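Nucleoprotein (Schmallenberg virus, PDB 4JNG) encapsidates the viral RNA genome, shielding it from nucleases and forming the helical nucleocapsid that serves as template for transcription and replication. Local coordinates at residues L35-Q47 against L93-T107. Numbering follows the deposited sequence.
With nucleotides of chain A.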
ATOM      1  N   LEU B  35      27.953  28.529   5.175  1.00  5.07           N
ATOM      2  CA  LEU B  35      27.781  27.331   5.993  1.00  5.00           C
ATOM      3  C   LEU B  35      28.353  27.493   7.396  1.00  5.00           C
ATOM      4  O   LEU B  35      29.384  28.128   7.593  1.00  5.11           O
ATOM      5  CB  LEU B  35      28.430  26.129   5.325  1.00  5.09           C
ATOM      6  CG  LEU B  35      27.806  25.727   3.998  1.00  5.33           C
ATOM      7  CD1 LEU B  35      28.689  24.685   3.352  1.00  5.83           C
ATOM      8  CD2 LEU B  35      26.385  25.219   4.195  1.00  5.14           C
ATOM      9  N   ASN B  36      27.651  26.916   8.361  1.00  5.00           N
ATOM     10  CA  ASN B  36      28.168  26.726   9.708  1.00  5.01           C
ATOM     11  C   ASN B  36      27.501  25.482  10.275  1.00  4.89           C
ATOM     12  O   ASN B  36      26.579  24.955   9.666  1.00  4.64           O
ATOM     13  CB  ASN B  36      27.900  27.948  10.590  1.00  5.25           C
ATOM     14  CG  ASN B  36      26.429  28.286  10.696  1.00  5.67           C
ATOM     15  OD1 ASN B  36      25.660  27.578  11.342  1.00  5.50           O
ATOM     16  ND2 ASN B  36      26.032  29.384  10.067  1.00  6.75           N
ATOM     17  N   PHE B  37      27.943  25.037  11.444  1.00  4.95           N
ATOM     18  CA  PHE B  37      27.436  23.804  12.035  1.00  4.96           C
ATOM     19  C   PHE B  37      25.966  23.865  12.448  1.00  5.08           C
ATOM     20  O   PHE B  37      25.318  22.828  12.550  1.00  5.61           O
ATOM     21  CB  PHE B  37      28.293  23.382  13.234  1.00  5.06           C
ATOM     22  CG  PHE B  37      29.720  23.031  12.890  1.00  5.28           C
ATOM     23  CD1 PHE B  37      30.102  22.713  11.595  1.00  5.58           C
ATOM     24  CD2 PHE B  37      30.681  22.985  13.888  1.00  5.57           C
ATOM     25  CE1 PHE B  37      31.411  22.379  11.300  1.00  6.25           C
ATOM     26  CE2 PHE B  37      31.991  22.652  13.593  1.00  6.19           C
ATOM     27  CZ  PHE B  37      32.357  22.348  12.301  1.00  6.70           C
ATOM     28  N   GLY B  38      25.444  25.062  12.701  1.00  5.12           N
ATOM     29  CA  GLY B  38      24.013  25.228  12.986  1.00  5.00           C
ATOM     30  C   GLY B  38      23.181  24.933  11.750  1.00  4.96           C
ATOM     31  O   GLY B  38      22.109  24.325  11.829  1.00  4.79           O
ATOM     32  N   VAL B  39      23.672  25.382  10.602  1.00  5.00           N
ATOM     33  CA  VAL B  39      22.979  25.157   9.344  1.00  5.20           C
ATOM     34  C   VAL B  39      22.960  23.661   9.029  1.00  5.07           C
ATOM     35  O   VAL B  39      21.921  23.127   8.628  1.00  5.58           O
ATOM     36  CB  VAL B  39      23.627  25.952   8.189  1.00  5.72           C
ATOM     37  CG1 VAL B  39      23.009  25.574   6.857  1.00  5.77           C
ATOM     38  CG2 VAL B  39      23.472  27.446   8.433  1.00  7.26           C
ATOM     39  N   ALA B  40      24.088  22.982   9.228  1.00  5.04           N
ATOM     40  CA  ALA B  40      24.145  21.534   8.991  1.00  5.11           C
ATOM     41  C   ALA B  40      23.339  20.786  10.049  1.00  5.46           C
ATOM     42  O   ALA B  40      22.736  19.758   9.755  1.00  5.83           O
ATOM     43  CB  ALA B  40      25.581  21.034   8.960  1.00  4.99           C
ATOM     44  N   ARG B  41      23.323  21.305  11.274  1.00  5.42           N
ATOM     45  CA  ARG B  41      22.531  20.696  12.340  1.00  5.26           C
ATOM     46  C   ARG B  41      21.056  20.628  11.961  1.00  5.02           C
ATOM     47  O   ARG B  41      20.380  19.636  12.219  1.00  5.05           O
ATOM     48  CB  ARG B  41      22.674  21.488  13.643  1.00  5.59           C
ATOM     49  CG  ARG B  41      21.621  21.121  14.675  1.00  6.36           C
ATOM     50  CD  ARG B  41      21.649  22.007  15.910  1.00  7.71           C
ATOM     51  NE  ARG B  41      20.532  21.627  16.763  1.00  8.27           N
ATOM     52  CZ  ARG B  41      20.520  20.578  17.578  1.00  8.78           C
ATOM     53  NH1 ARG B  41      21.580  19.781  17.701  1.00  9.48           N
ATOM     54  NH2 ARG B  41      19.431  20.330  18.288  1.00  9.62           N
ATOM     55  N   VAL B  42      20.557  21.723  11.402  1.00  5.15           N
ATOM     56  CA  VAL B  42      19.162  21.812  11.012  1.00  5.21           C
ATOM     57  C   VAL B  42      18.900  20.907   9.801  1.00  5.06           C
ATOM     58  O   VAL B  42      17.912  20.174   9.777  1.00  4.88           O
ATOM     59  CB  VAL B  42      18.758  23.259  10.686  1.00  5.77           C
ATOM     60  CG1 VAL B  42      17.340  23.307  10.143  1.00  6.33           C
ATOM     61  CG2 VAL B  42      18.863  24.136  11.929  1.00  6.29           C
ATOM     62  N   PHE B  43      19.787  20.946   8.812  1.00  4.88           N
ATOM     63  CA  PHE B  43      19.618  20.067   7.659  1.00  4.92           C
ATOM     64  C   PHE B  43      19.383  18.624   8.087  1.00  4.89           C
ATOM     65  O   PHE B  43      18.371  18.031   7.715  1.00  4.80           O
ATOM     66  CB  PHE B  43      20.797  20.114   6.691  1.00  4.92           C
ATOM     67  CG  PHE B  43      20.641  19.173   5.539  1.00  4.89           C
ATOM     68  CD1 PHE B  43      19.875  19.529   4.443  1.00  4.90           C
ATOM     69  CD2 PHE B  43      21.214  17.909   5.571  1.00  4.88           C
ATOM     70  CE1 PHE B  43      19.696  18.647   3.390  1.00  4.96           C
ATOM     71  CE2 PHE B  43      21.041  17.030   4.524  1.00  4.96           C
ATOM     72  CZ  PHE B  43      20.283  17.399   3.424  1.00  4.91           C
ATOM     73  N   PHE B  44      20.304  18.072   8.876  1.00  4.96           N
ATOM     74  CA  PHE B  44      20.290  16.625   9.149  1.00  4.98           C
ATOM     75  C   PHE B  44      19.167  16.159  10.070  1.00  5.40           C
ATOM     76  O   PHE B  44      18.808  14.989  10.040  1.00  5.85           O
ATOM     77  CB  PHE B  44      21.642  16.136   9.672  1.00  4.96           C
ATOM     78  CG  PHE B  44      22.701  16.079   8.616  1.00  4.98           C
ATOM     79  CD1 PHE B  44      22.633  15.119   7.610  1.00  4.92           C
ATOM     80  CD2 PHE B  44      23.762  16.975   8.616  1.00  4.97           C
ATOM     81  CE1 PHE B  44      23.598  15.063   6.626  1.00  4.90           C
ATOM     82  CE2 PHE B  44      24.730  16.923   7.627  1.00  4.96           C
ATOM     83  CZ  PHE B  44      24.642  15.968   6.625  1.00  4.97           C
ATOM     84  N   LEU B  45      18.605  17.048  10.884  1.00  5.96           N
ATOM     85  CA  LEU B  45      17.417  16.671  11.655  1.00  6.47           C
ATOM     86  C   LEU B  45      16.111  16.820  10.860  1.00  7.61           C
ATOM     87  O   LEU B  45      15.116  16.174  11.187  1.00  8.14           O
ATOM     88  CB  LEU B  45      17.347  17.450  12.966  1.00  6.61           C
ATOM     89  CG  LEU B  45      18.472  17.075  13.937  1.00  7.18           C
ATOM     90  CD1 LEU B  45      18.668  18.165  14.975  1.00  7.92           C
ATOM     91  CD2 LEU B  45      18.201  15.733  14.596  1.00  7.68           C
ATOM     92  N   ASN B  46      16.117  17.651   9.816  1.00  8.15           N
ATOM     93  CA  ASN B  46      14.917  17.919   9.024  1.00  8.31           C
ATOM     94  C   ASN B  46      14.965  17.319   7.622  1.00  8.15           C
ATOM     95  O   ASN B  46      14.197  17.710   6.742  1.00  8.98           O
ATOM     96  CB  ASN B  46      14.683  19.423   8.941  1.00  8.73           C
ATOM     97  CG  ASN B  46      14.283  20.014  10.270  1.00 10.32           C
ATOM     98  OD1 ASN B  46      15.129  20.429  11.055  1.00 10.83           O
ATOM     99  ND2 ASN B  46      12.985  20.058  10.530  1.00 11.62           N
ATOM    100  N   GLN B  47      15.852  16.350   7.428  1.00  7.11           N
ATOM    101  CA  GLN B  47      16.129  15.835   6.106  1.00  6.63           C
ATOM    102  C   GLN B  47      15.019  14.887   5.647  1.00  6.53           C
ATOM    103  O   GLN B  47      14.620  14.921   4.489  1.00  6.86           O
ATOM    104  CB  GLN B  47      17.484  15.130   6.069  1.00  6.94           C
ATOM    105  CG  GLN B  47      17.803  14.559   4.695  1.00  9.18           C
ATOM    106  CD  GLN B  47      19.120  13.824   4.634  1.00 11.93           C
ATOM    107  OE1 GLN B  47      19.704  13.473   5.654  1.00 13.69           O
ATOM    108  NE2 GLN B  47      19.585  13.559   3.416  1.00 16.04           N
ATOM    109  N   LEU B  93      18.400  16.645  -2.611  1.00  4.58           N
ATOM    110  CA  LEU B  93      18.465  16.445  -1.182  1.00  4.83           C
ATOM    111  C   LEU B  93      19.563  15.455  -0.830  1.00  4.77           C
ATOM    112  O   LEU B  93      20.330  15.657   0.134  1.00  4.40           O
ATOM    113  CB  LEU B  93      17.112  15.956  -0.665  1.00  4.89           C
ATOM    114  CG  LEU B  93      16.609  16.493   0.679  1.00  5.09           C
ATOM    115  CD1 LEU B  93      16.975  17.953   0.899  1.00  4.98           C
ATOM    116  CD2 LEU B  93      15.100  16.311   0.744  1.00  5.52           C
ATOM    117  N   HIS B  94      19.651  14.397  -1.637  1.00  4.66           N
ATOM    118  CA  HIS B  94      20.627  13.362  -1.433  1.00  4.81           C
ATOM    119  C   HIS B  94      22.046  13.882  -1.626  1.00  4.64           C
ATOM    120  O   HIS B  94      22.921  13.602  -0.812  1.00  4.50           O
ATOM    121  CB  HIS B  94      20.383  12.188  -2.392  1.00  4.86           C
ATOM    122  CG  HIS B  94      21.128  10.953  -2.015  1.00  4.83           C
ATOM    123  ND1 HIS B  94      22.299  10.576  -2.631  1.00  4.90           N
ATOM    124  CD2 HIS B  94      20.881  10.020  -1.068  1.00  4.86           C
ATOM    125  CE1 HIS B  94      22.735   9.455  -2.093  1.00  4.84           C
ATOM    126  NE2 HIS B  94      21.896   9.099  -1.138  1.00  4.93           N
ATOM    127  N   ARG B  95      22.272  14.628  -2.701  1.00  4.50           N
ATOM    128  CA  ARG B  95      23.604  15.149  -2.988  1.00  4.82           C
ATOM    129  C   ARG B  95      24.041  16.141  -1.902  1.00  4.78           C
ATOM    130  O   ARG B  95      25.168  16.090  -1.419  1.00  4.07           O
ATOM    131  CB  ARG B  95      23.640  15.809  -4.364  1.00  4.87           C
ATOM    132  CG  ARG B  95      23.564  14.815  -5.532  1.00  4.84           C
ATOM    133  CD  ARG B  95      23.755  15.541  -6.854  1.00  4.86           C
ATOM    134  NE  ARG B  95      23.612  14.662  -8.003  1.00  4.89           N
ATOM    135  CZ  ARG B  95      23.692  15.038  -9.279  1.00  4.87           C
ATOM    136  NH1 ARG B  95      23.911  16.307  -9.614  1.00  4.83           N
ATOM    137  NH2 ARG B  95      23.553  14.120 -10.233  1.00  4.88           N
ATOM    138  N   MET B  96      23.109  17.011  -1.528  1.00  4.85           N
ATOM    139  CA  MET B  96      23.320  18.065  -0.538  1.00  4.87           C
ATOM    140  C   MET B  96      23.780  17.472   0.792  1.00  4.75           C
ATOM    141  O   MET B  96      24.732  17.948   1.406  1.00  4.42           O
ATOM    142  CB  MET B  96      21.997  18.805  -0.368  1.00  4.95           C
ATOM    143  CG  MET B  96      22.035  20.001   0.543  1.00  5.11           C
ATOM    144  SD  MET B  96      20.432  20.803   0.524  1.00  5.84           S
ATOM    145  CE  MET B  96      20.773  21.968   1.842  1.00  5.24           C
ATOM    146  N   SER B  97      23.107  16.399   1.206  1.00  4.72           N
ATOM    147  CA  SER B  97      23.459  15.652   2.402  1.00  4.82           C
ATOM    148  C   SER B  97      24.895  15.129   2.377  1.00  4.71           C
ATOM    149  O   SER B  97      25.605  15.210   3.376  1.00  4.41           O
ATOM    150  CB  SER B  97      22.491  14.489   2.580  1.00  4.88           C
ATOM    151  OG  SER B  97      22.829  13.705   3.703  1.00  5.04           O
ATOM    152  N   GLY B  98      25.311  14.576   1.239  1.00  4.77           N
ATOM    153  CA  GLY B  98      26.682  14.097   1.077  1.00  4.82           C
ATOM    154  C   GLY B  98      27.693  15.239   1.086  1.00  4.72           C
ATOM    155  O   GLY B  98      28.735  15.160   1.748  1.00  3.98           O
ATOM    156  N   TYR B  99      27.388  16.307   0.360  1.00  4.68           N
ATOM    157  CA  TYR B  99      28.284  17.460   0.343  1.00  4.82           C
ATOM    158  C   TYR B  99      28.468  18.032   1.755  1.00  4.69           C
ATOM    159  O   TYR B  99      29.596  18.236   2.173  1.00  4.21           O
ATOM    160  CB  TYR B  99      27.799  18.549  -0.616  1.00  4.85           C
ATOM    161  CG  TYR B  99      27.756  18.157  -2.079  1.00  4.83           C
ATOM    162  CD1 TYR B  99      28.480  17.061  -2.576  1.00  4.84           C
ATOM    163  CD2 TYR B  99      27.003  18.899  -2.981  1.00  4.84           C
ATOM    164  CE1 TYR B  99      28.434  16.726  -3.921  1.00  4.78           C
ATOM    165  CE2 TYR B  99      26.956  18.567  -4.327  1.00  4.82           C
ATOM    166  CZ  TYR B  99      27.674  17.485  -4.790  1.00  4.84           C
ATOM    167  OH  TYR B  99      27.619  17.178  -6.127  1.00  4.83           O
ATOM    168  N   LEU B 100      27.369  18.222   2.486  1.00  4.69           N
ATOM    169  CA  LEU B 100      27.415  18.806   3.843  1.00  4.87           C
ATOM    170  C   LEU B 100      28.182  17.927   4.823  1.00  4.87           C
ATOM    171  O   LEU B 100      28.961  18.431   5.631  1.00  4.96           O
ATOM    172  CB  LEU B 100      26.015  19.107   4.391  1.00  4.83           C
ATOM    173  CG  LEU B 100      25.268  20.327   3.846  1.00  4.90           C
ATOM    174  CD1 LEU B 100      23.827  20.310   4.338  1.00  4.90           C
ATOM    175  CD2 LEU B 100      25.928  21.653   4.234  1.00  4.93           C
ATOM    176  N   ALA B 101      27.963  16.619   4.753  1.00  4.92           N
ATOM    177  CA  ALA B 101      28.745  15.659   5.542  1.00  4.89           C
ATOM    178  C   ALA B 101      30.239  15.782   5.237  1.00  4.78           C
ATOM    179  O   ALA B 101      31.065  15.802   6.147  1.00  4.56           O
ATOM    180  CB  ALA B 101      28.272  14.236   5.286  1.00  4.87           C
ATOM    181  N   ARG B 102      30.566  15.870   3.955  1.00  4.66           N
ATOM    182  CA  ARG B 102      31.934  16.034   3.507  1.00  4.87           C
ATOM    183  C   ARG B 102      32.519  17.371   3.977  1.00  4.85           C
ATOM    184  O   ARG B 102      33.692  17.444   4.333  1.00  4.61           O
ATOM    185  CB  ARG B 102      31.993  15.929   1.982  1.00  4.99           C
ATOM    186  CG  ARG B 102      33.295  16.368   1.340  1.00  5.22           C
ATOM    187  CD  ARG B 102      34.426  15.396   1.581  1.00  6.15           C
ATOM    188  NE  ARG B 102      34.988  15.001   0.295  1.00  7.99           N
ATOM    189  CZ  ARG B 102      35.890  15.693  -0.397  1.00  9.02           C
ATOM    190  NH1 ARG B 102      36.399  16.838   0.056  1.00  8.56           N
ATOM    191  NH2 ARG B 102      36.290  15.228  -1.559  1.00 11.15           N
ATOM    192  N   TRP B 103      31.705  18.421   3.957  1.00  4.88           N
ATOM    193  CA  TRP B 103      32.140  19.728   4.439  1.00  4.87           C
ATOM    194  C   TRP B 103      32.486  19.662   5.929  1.00  4.86           C
ATOM    195  O   TRP B 103      33.524  20.170   6.339  1.00  4.76           O
ATOM    196  CB  TRP B 103      31.085  20.797   4.161  1.00  4.89           C
ATOM    197  CG  TRP B 103      31.401  22.117   4.788  1.00  4.84           C
ATOM    198  CD1 TRP B 103      32.298  23.039   4.344  1.00  4.90           C
ATOM    199  CD2 TRP B 103      30.836  22.650   5.983  1.00  4.87           C
ATOM    200  NE1 TRP B 103      32.324  24.126   5.185  1.00  4.89           N
ATOM    201  CE2 TRP B 103      31.439  23.910   6.207  1.00  4.93           C
ATOM    202  CE3 TRP B 103      29.883  22.186   6.894  1.00  4.86           C
ATOM    203  CZ2 TRP B 103      31.112  24.713   7.299  1.00  4.97           C
ATOM    204  CZ3 TRP B 103      29.556  22.982   7.977  1.00  4.92           C
ATOM    205  CH2 TRP B 103      30.176  24.232   8.176  1.00  4.96           C
ATOM    206  N   ILE B 104      31.632  19.008   6.716  1.00  4.88           N
ATOM    207  CA  ILE B 104      31.865  18.867   8.153  1.00  4.91           C
ATOM    208  C   ILE B 104      33.179  18.137   8.397  1.00  4.96           C
ATOM    209  O   ILE B 104      33.998  18.573   9.218  1.00  5.12           O
ATOM    210  CB  ILE B 104      30.720  18.115   8.871  1.00  4.89           C
ATOM    211  CG1 ILE B 104      29.420  18.926   8.826  1.00  4.88           C
ATOM    212  CG2 ILE B 104      31.076  17.850  10.333  1.00  4.89           C
ATOM    213  CD1 ILE B 104      28.181  18.102   9.109  1.00  4.88           C
ATOM    214  N   ALA B 105      33.372  17.029   7.684  1.00  4.93           N
ATOM    215  CA  ALA B 105      34.572  16.224   7.823  1.00  4.93           C
ATOM    216  C   ALA B 105      35.822  17.001   7.417  1.00  5.03           C
ATOM    217  O   ALA B 105      36.849  16.927   8.106  1.00  5.48           O
ATOM    218  CB  ALA B 105      34.448  14.937   7.020  1.00  4.94           C
ATOM    219  N   ASP B 106      35.736  17.765   6.327  1.00  4.97           N
ATOM    220  CA  ASP B 106      36.847  18.629   5.914  1.00  5.27           C
ATOM    221  C   ASP B 106      37.181  19.698   6.960  1.00  5.41           C
ATOM    222  O   ASP B 106      38.345  20.055   7.139  1.00  5.79           O
ATOM    223  CB  ASP B 106      36.567  19.293   4.557  1.00  5.63           C
ATOM    224  CG  ASP B 106      36.661  18.310   3.399  1.00  6.66           C
ATOM    225  OD1 ASP B 106      37.292  17.255   3.579  1.00  7.31           O
ATOM    226  OD2 ASP B 106      36.097  18.584   2.313  1.00  7.21           O
ATOM    227  N   THR B 107      36.161  20.204   7.641  1.00  5.45           N
ATOM    228  CA  THR B 107      36.359  21.171   8.713  1.00  5.75           C
ATOM    229  C   THR B 107      36.878  20.503   9.994  1.00  6.17           C
ATOM    230  O   THR B 107      37.604  21.123  10.757  1.00  6.85           O
ATOM    231  CB  THR B 107      35.052  21.928   9.023  1.00  5.83           C
ATOM    232  OG1 THR B 107      34.463  22.389   7.800  1.00  4.96           O
ATOM    233  CG2 THR B 107      35.331  23.116   9.920  1.00  6.15           C
TER
ATOM    234  P     U A  30      14.593   9.197  15.360  1.00 21.63           P
ATOM    235  OP1   U A  30      13.806   7.945  15.486  1.00 23.04           O
ATOM    236  OP2   U A  30      13.916  10.514  15.483  1.00 22.83           O
ATOM    237  O5'   U A  30      15.779   9.128  16.422  1.00 20.61           O
ATOM    238  C5'   U A  30      17.087   9.566  16.039  1.00 18.85           C
ATOM    239  C4'   U A  30      18.001   9.761  17.227  1.00 19.92           C
ATOM    240  O4'   U A  30      18.846  10.918  16.962  1.00 20.20           O
ATOM    241  C3'   U A  30      17.354  10.030  18.583  1.00 19.64           C
ATOM    242  O3'   U A  30      17.141   8.823  19.316  1.00 19.47           O
ATOM    243  C2'   U A  30      18.410  10.885  19.275  1.00 18.32           C
ATOM    244  O2'   U A  30      19.468  10.128  19.824  1.00 16.94           O
ATOM    245  C1'   U A  30      18.919  11.735  18.115  1.00 17.91           C
ATOM    246  N1    U A  30      18.125  12.951  17.883  1.00 15.93           N
ATOM    247  C2    U A  30      18.482  14.088  18.582  1.00 14.72           C
ATOM    248  O2    U A  30      19.421  14.121  19.358  1.00 14.79           O
ATOM    249  N3    U A  30      17.706  15.190  18.326  1.00 14.30           N
ATOM    250  C4    U A  30      16.627  15.271  17.472  1.00 14.87           C
ATOM    251  O4    U A  30      16.027  16.341  17.355  1.00 17.69           O
ATOM    252  C5    U A  30      16.313  14.051  16.794  1.00 15.40           C
ATOM    253  C6    U A  30      17.054  12.959  17.017  1.00 15.96           C
ATOM    254  P     U A  24      22.474  10.809  -8.299  1.00  4.70           P
ATOM    255  OP1   U A  24      22.756  11.998  -7.419  1.00  4.55           O
ATOM    256  OP2   U A  24      22.880   9.460  -7.845  1.00  4.29           O
ATOM    257  O5'   U A  24      20.914  10.759  -8.593  1.00  4.36           O
ATOM    258  C5'   U A  24      20.226  11.836  -9.242  1.00  4.83           C
ATOM    259  C4'   U A  24      18.817  11.413  -9.576  1.00  4.87           C
ATOM    260  O4'   U A  24      18.834  10.474 -10.689  1.00  4.85           O
ATOM    261  C3'   U A  24      18.069  10.672  -8.479  1.00  4.86           C
ATOM    262  O3'   U A  24      17.504  11.557  -7.528  1.00  4.71           O
ATOM    263  C2'   U A  24      17.013   9.924  -9.282  1.00  4.91           C
ATOM    264  O2'   U A  24      15.919  10.709  -9.718  1.00  4.66           O
ATOM    265  C1'   U A  24      17.822   9.499 -10.505  1.00  4.91           C
ATOM    266  N1    U A  24      18.456   8.179 -10.374  1.00  4.97           N
ATOM    267  C2    U A  24      17.661   7.068 -10.586  1.00  5.05           C
ATOM    268  O2    U A  24      16.475   7.146 -10.854  1.00  5.03           O
ATOM    269  N3    U A  24      18.307   5.862 -10.459  1.00  5.31           N
ATOM    270  C4    U A  24      19.636   5.657 -10.154  1.00  5.59           C
ATOM    271  O4    U A  24      20.070   4.507 -10.078  1.00  6.34           O
ATOM    272  C5    U A  24      20.390   6.856  -9.946  1.00  5.39           C
ATOM    273  C6    U A  24      19.789   8.046 -10.057  1.00  5.08           C
TER
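W103 O takes two donors from T107, the backbone N and the side-chain hydroxyl, from opposite faces of the carbonyl plane, with T107 OG1 2.8 Å from W103 O; the same two residues meet F37, whose CD1 touches W103 CZ3 while its CZ reaches T107 CG2. The F37 and W103 rings lie obliquely, planes at 69°. L35 CB makes a CH-pi contact over one indole face, 3.6 Å from W103 CZ2, and T107 OG1 lies over the other. At the start of helix 37-45, N36 OD1 caps the turn, accepting from V39 N at 3.1 Å and weakly from G38 N. Further along, F43 is a knob among L93, M96, S97 and L100: CG anti to the backbone N (chi1 178°) carries its ring out over helix 93-107, where L100 CD1 sits on one face, 3.6 Å from F43 CG, and M96 SD approaches obliquely in a Met-aromatic contact, 3.7 Å from F43 CE1. F44 fills the next hole, among S97, L100, A101 and I104, its CE1 3.3 Å from S97 OG, which is hydrogen-bonded to P146 O. R95 takes no part in this packing; its extended chain runs to the RNA, where NE gives a nearly straight bond of 2.9 Å to U24 OP1 of chain A. Two knobs of helix 37-45, set in holes of helix 93-107, join the roughly antiparallel pair, crossing at -142°, in the buried helical core of the orthobunyavirus nucleoprotein.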